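Local coordinates for protein ORF34P2 (Lactococcus phage p2, PDB 2WKD) that binds single-stranded DNA, probably with nanomolar affinity and without sequence specificity, at residues K26-P31 and V60-R65; D52-G57 and V84-I89. The protein carries 2 engineered substitutions. All coordinates share one frame; numbering follows the deposited sequence.

Contact 1. Residues K26-P31 and V60-R65; sequences KIISVP and VTVSGR
Ile28 and two valines, Val60 and Val62, meet inside the barrel, where strands 25-31 and 59-68 face each other without being neighbours in the sheet. The isoleucine offers a different methyl group to each partner. Its CG1 arm stands anti to the backbone N (chi1 -160°) and runs on extended, which carries CD1 to 4.2 Å from CG2 of Val60. The shorter branch, CG2 of Ile28, lies 4.4 Å from CG2 of Val62. Further along the same strand, Val30 is also buried but approaches segment 60-65 less nearly; its side chain rests on Phe79 and Val6. The alternate residues Ile27, Ser29, Thr61 and Ser63 send their side chains out of the interior, and all four are partly exposed. Among them the hydroxyl of Thr61 bonds that of Thr7, and that of Ser63 bonds that of Thr5. Only 108 Å² is buried between the segments, all of the touching groups being methyls. Such contacts are non-directional, which implies that they fill the interior by shape, while the backbone bonds to adjacent strands, such as Ile28 with Ala48, are directional.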
loop_
_atom_site.group_PDB
_atom_site.type_symbol
_atom_site.label_atom_id
_atom_site.label_comp_id
_atom_site.label_asym_id
_atom_site.label_seq_id
_atom_site.Cartn_x
_atom_site.Cartn_y
_atom_site.Cartn_z
ATOM N N LYS A 26 19.335 -3.800 9.765
ATOM C CA LYS A 26 18.028 -3.872 10.379
ATOM C C LYS A 26 16.999 -4.226 9.316
ATOM O O LYS A 26 17.045 -3.704 8.187
ATOM C CB LYS A 26 17.660 -2.546 11.046
ATOM C CG LYS A 26 18.358 -2.270 12.365
ATOM C CD LYS A 26 17.750 -1.034 13.021
ATOM C CE LYS A 26 18.499 -0.667 14.300
ATOM N NZ LYS A 26 19.941 -0.341 14.081
ATOM N N ILE A 27 16.091 -5.132 9.660
ATOM C CA ILE A 27 14.938 -5.437 8.807
ATOM C C ILE A 27 13.671 -5.214 9.627
ATOM O O ILE A 27 13.522 -5.791 10.715
ATOM C CB ILE A 27 14.941 -6.894 8.288
ATOM C CG1 ILE A 27 16.194 -7.181 7.462
ATOM C CG2 ILE A 27 13.677 -7.173 7.459
ATOM C CD1 ILE A 27 16.302 -8.638 6.998
ATOM N N ILE A 28 12.779 -4.369 9.106
ATOM C CA ILE A 28 11.499 -4.095 9.755
ATOM C C ILE A 28 10.383 -4.877 9.060
ATOM O O ILE A 28 10.439 -5.116 7.850
ATOM C CB ILE A 28 11.183 -2.565 9.791
ATOM C CG1 ILE A 28 10.140 -2.252 10.875
ATOM C CG2 ILE A 28 10.764 -2.049 8.398
ATOM C CD1 ILE A 28 9.874 -0.769 11.103
ATOM N N SER A 29 9.387 -5.286 9.839
ATOM C CA SER A 29 8.223 -6.001 9.327
ATOM C C SER A 29 6.992 -5.183 9.692
ATOM O O SER A 29 6.723 -4.950 10.870
ATOM C CB SER A 29 8.156 -7.416 9.927
ATOM O OG SER A 29 7.019 -8.133 9.445
ATOM N N VAL A 30 6.279 -4.708 8.673
ATOM C CA VAL A 30 5.128 -3.798 8.867
ATOM C C VAL A 30 3.835 -4.320 8.211
ATOM O O VAL A 30 3.899 -4.987 7.171
ATOM C CB VAL A 30 5.438 -2.351 8.357
ATOM C CG1 VAL A 30 6.566 -1.710 9.197
ATOM C CG2 VAL A 30 5.795 -2.336 6.858
ATOM N N PRO A 31 2.660 -4.016 8.811
ATOM C CA PRO A 31 1.370 -4.487 8.254
ATOM C C PRO A 31 1.028 -3.727 6.967
ATOM O O PRO A 31 1.168 -2.501 6.914
ATOM C CB PRO A 31 0.360 -4.149 9.360
ATOM C CG PRO A 31 0.938 -2.971 10.063
ATOM C CD PRO A 31 2.462 -3.167 10.009
ATOM N N VAL A 60 9.809 5.726 11.457
ATOM C CA VAL A 60 10.191 5.774 10.049
ATOM C C VAL A 60 8.990 5.695 9.122
ATOM O O VAL A 60 7.940 5.150 9.485
ATOM C CB VAL A 60 11.157 4.619 9.665
ATOM C CG1 VAL A 60 12.503 4.780 10.377
ATOM C CG2 VAL A 60 10.518 3.246 9.963
ATOM N N THR A 61 9.165 6.240 7.924
ATOM C CA THR A 61 8.216 6.046 6.847
ATOM C C THR A 61 8.852 5.135 5.794
ATOM O O THR A 61 9.879 5.471 5.209
ATOM C CB THR A 61 7.767 7.399 6.259
ATOM O OG1 THR A 61 7.010 8.090 7.253
ATOM C CG2 THR A 61 6.877 7.216 5.059
ATOM N N VAL A 62 8.251 3.970 5.583
ATOM C CA VAL A 62 8.683 3.060 4.519
ATOM C C VAL A 62 7.710 3.098 3.336
ATOM O O VAL A 62 6.511 2.810 3.491
ATOM C CB VAL A 62 8.838 1.635 5.031
ATOM C CG1 VAL A 62 9.363 0.738 3.909
ATOM C CG2 VAL A 62 9.790 1.615 6.240
ATOM N N SER A 63 8.239 3.459 2.161
ATOM C CA SER A 63 7.429 3.645 0.970
ATOM C C SER A 63 8.039 2.982 -0.267
ATOM O O SER A 63 9.183 3.242 -0.621
ATOM C CB SER A 63 7.210 5.136 0.706
ATOM O OG SER A 63 6.248 5.349 -0.316
ATOM N N GLY A 64 7.254 2.139 -0.929
ATOM C CA GLY A 64 7.647 1.605 -2.226
ATOM C C GLY A 64 6.764 0.473 -2.682
ATOM O O GLY A 64 5.815 0.100 -1.994
ATOM N N ARG A 65 7.083 -0.074 -3.851
ATOM C CA ARG A 65 6.406 -1.257 -4.367
ATOM C C ARG A 65 6.611 -2.394 -3.382
ATOM O O ARG A 65 7.598 -2.393 -2.626
ATOM C CB ARG A 65 6.957 -1.609 -5.747
ATOM C CG ARG A 65 6.878 -0.427 -6.746
ATOM C CD ARG A 65 7.939 -0.486 -7.834
ATOM N NE ARG A 65 7.856 -1.729 -8.592
ATOM C CZ ARG A 65 8.764 -2.143 -9.470
ATOM N NH1 ARG A 65 9.848 -1.416 -9.717
ATOM N NH2 ARG A 65 8.591 -3.297 -10.102
#

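Contact 2. Residues D52-G57 and V84-I89. Engineered in segment 52-57: Met56 (natural residue Leu).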
loop_
_atom_site.group_PDB
_atom_site.type_symbol
_atom_site.label_atom_id
_atom_site.label_comp_id
_atom_site.label_asym_id
_atom_site.label_seq_id
_atom_site.Cartn_x
_atom_site.Cartn_y
_atom_site.Cartn_z
ATOM N N ASP A 52 21.552 2.559 7.374
ATOM C CA ASP A 52 22.433 2.379 8.538
ATOM C C ASP A 52 22.171 3.371 9.670
ATOM O O ASP A 52 22.370 3.037 10.820
ATOM C CB ASP A 52 23.910 2.445 8.137
ATOM C CG ASP A 52 24.352 1.263 7.271
ATOM O OD1 ASP A 52 23.620 0.251 7.165
ATOM O OD2 ASP A 52 25.463 1.354 6.691
ATOM N N PHE A 53 21.720 4.584 9.350
ATOM C CA PHE A 53 21.554 5.616 10.388
ATOM C C PHE A 53 20.339 5.392 11.311
ATOM O O PHE A 53 20.285 5.946 12.416
ATOM C CB PHE A 53 21.483 7.006 9.753
ATOM C CG PHE A 53 20.142 7.329 9.167
ATOM C CD1 PHE A 53 19.187 8.000 9.926
ATOM C CD2 PHE A 53 19.829 6.962 7.859
ATOM C CE1 PHE A 53 17.948 8.296 9.386
ATOM C CE2 PHE A 53 18.595 7.259 7.314
ATOM C CZ PHE A 53 17.653 7.920 8.075
ATOM N N ILE A 54 19.373 4.594 10.857
ATOM C CA ILE A 54 18.187 4.286 11.645
ATOM C C ILE A 54 18.565 3.562 12.925
ATOM O O ILE A 54 19.393 2.667 12.900
ATOM C CB ILE A 54 17.142 3.475 10.811
ATOM C CG1 ILE A 54 16.549 4.358 9.697
ATOM C CG2 ILE A 54 16.023 2.933 11.689
ATOM C CD1 ILE A 54 15.823 5.605 10.203
ATOM N N GLN A 55 17.947 3.968 14.035
ATOM C CA GLN A 55 18.182 3.379 15.354
ATOM C C GLN A 55 16.902 2.813 15.970
ATOM O O GLN A 55 15.806 3.267 15.664
ATOM C CB GLN A 55 18.798 4.424 16.287
ATOM C CG GLN A 55 20.259 4.719 15.948
ATOM C CD GLN A 55 21.020 5.296 17.110
ATOM O OE1 GLN A 55 20.918 6.493 17.400
ATOM N NE2 GLN A 55 21.803 4.450 17.790
HETATM N N MSE A 56 17.044 1.809 16.830
HETATM C CA MSE A 56 15.906 1.279 17.578
HETATM C C MSE A 56 15.204 2.419 18.307
HETATM O O MSE A 56 15.849 3.227 18.983
HETATM C CB MSE A 56 16.343 0.193 18.566
HETATM C CG MSE A 56 17.032 -1.019 17.920
HETATM SE SE MSE A 56 15.825 -1.981 16.724
HETATM C CE MSE A 56 14.882 -3.038 18.057
ATOM N N GLY A 57 13.890 2.508 18.131
ATOM C CA GLY A 57 13.116 3.594 18.734
ATOM C C GLY A 57 12.779 4.721 17.778
ATOM O O GLY A 57 11.898 5.536 18.067
ATOM N N VAL A 84 13.168 4.974 2.662
ATOM C CA VAL A 84 12.974 4.973 4.110
ATOM C C VAL A 84 13.391 6.343 4.639
ATOM O O VAL A 84 14.508 6.797 4.391
ATOM C CB VAL A 84 13.739 3.808 4.841
ATOM C CG1 VAL A 84 13.441 3.811 6.353
ATOM C CG2 VAL A 84 13.370 2.438 4.247
ATOM N N GLU A 85 12.476 6.997 5.350
ATOM C CA GLU A 85 12.722 8.320 5.919
ATOM C C GLU A 85 12.519 8.264 7.415
ATOM O O GLU A 85 11.562 7.654 7.895
ATOM C CB GLU A 85 11.778 9.371 5.315
ATOM C CG GLU A 85 12.092 9.726 3.862
ATOM C CD GLU A 85 11.051 10.635 3.218
ATOM O OE1 GLU A 85 9.892 10.198 3.061
ATOM O OE2 GLU A 85 11.400 11.780 2.853
ATOM N N LYS A 86 13.430 8.894 8.148
ATOM C CA LYS A 86 13.247 9.108 9.577
ATOM C C LYS A 86 12.202 10.221 9.786
ATOM O O LYS A 86 12.282 11.254 9.142
ATOM C CB LYS A 86 14.575 9.513 10.230
ATOM C CG LYS A 86 14.518 9.587 11.745
ATOM C CD LYS A 86 15.908 9.730 12.349
ATOM C CE LYS A 86 15.826 9.940 13.861
ATOM N NZ LYS A 86 17.173 10.163 14.467
ATOM N N VAL A 87 11.252 9.993 10.694
ATOM C CA VAL A 87 10.213 10.974 11.051
ATOM C C VAL A 87 10.537 11.612 12.395
ATOM O O VAL A 87 10.911 10.916 13.344
ATOM C CB VAL A 87 8.816 10.303 11.144
ATOM C CG1 VAL A 87 7.725 11.331 11.552
ATOM C CG2 VAL A 87 8.454 9.638 9.835
ATOM N N PHE A 88 10.383 12.928 12.492
ATOM C CA PHE A 88 10.703 13.642 13.735
ATOM C C PHE A 88 9.471 14.145 14.481
ATOM O O PHE A 88 8.526 14.635 13.864
ATOM C CB PHE A 88 11.675 14.791 13.462
ATOM C CG PHE A 88 12.993 14.331 12.929
ATOM C CD1 PHE A 88 14.060 14.099 13.795
ATOM C CD2 PHE A 88 13.166 14.099 11.560
ATOM C CE1 PHE A 88 15.288 13.646 13.304
ATOM C CE2 PHE A 88 14.395 13.639 11.059
ATOM C CZ PHE A 88 15.459 13.417 11.940
ATOM N N ILE A 89 9.507 14.020 15.809
ATOM C CA ILE A 89 8.437 14.492 16.701
ATOM C C ILE A 89 8.953 15.564 17.658
ATOM O O ILE A 89 9.310 16.663 17.239
ATOM C CB ILE A 89 7.816 13.335 17.531
ATOM C CG1 ILE A 89 7.043 12.352 16.633
ATOM C CG2 ILE A 89 6.909 13.889 18.622
ATOM C CD1 ILE A 89 7.881 11.190 16.048
HETATM O O HOH W 1 18.524 7.574 13.717
#
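The connection between strands 45-49 and 59-68 of this OB-type barrel lies against the last part of strand 77-87, and Phe53, Ile54 and Lys86 make the contact. The aromatic ring of Phe53 presents its edge to the lysine stem: CE1 of Phe53 is 3.7 Å from CB of Lys86, which sits near the ring plane, and 3.9 Å from CD of Lys86. Ile54 meets the same methylene close beside the ring, with CD1 of Ile54 4.1 Å from CB of Lys86. Within the loop, CG1 of Ile54 also lies over one face of the Phe53 ring, displaced toward the rim, so the two loop side chains pack together. With CG anti to the backbone N (chi1 -173°) and every later torsion extended, the lysine chain leads NZ away from the ring edge to a water. That water accepts a hydrogen bond from NZ of Lys86 at 3.0 Å and donates one to the carbonyl O of Phe53 at 2.7 Å; NZ also makes a long, weak ion pair with Asp58. The loop probably corresponds to the connection between the third and fourth barrel strands, which holds a helix in many OB folds but none here.

Along the chain the four segments alternate, 26-31, 52-57, 60-65 and 84-89, so the two contacts interlock. Their centres are 11 Å apart: that of contact 1 lies about 2 Å from the centre of the chain, that of contact 2 about 11 Å from it. They share the sheet through strands 59-68 and 77-87, antiparallel neighbours joined here by the probable hydrogen bond from N of Thr61 to O of Glu85, 2.8 Å. Loop 52-57 forms a second bridge, since Ile54 packs on Val60 and its carbonyl O receives a weak hydrogen bond from NZ of Lys26. Through Ile54 and Val60 the loop between strands 45-49 and 59-68 is thus joined to the interior packing of the OB-type fold.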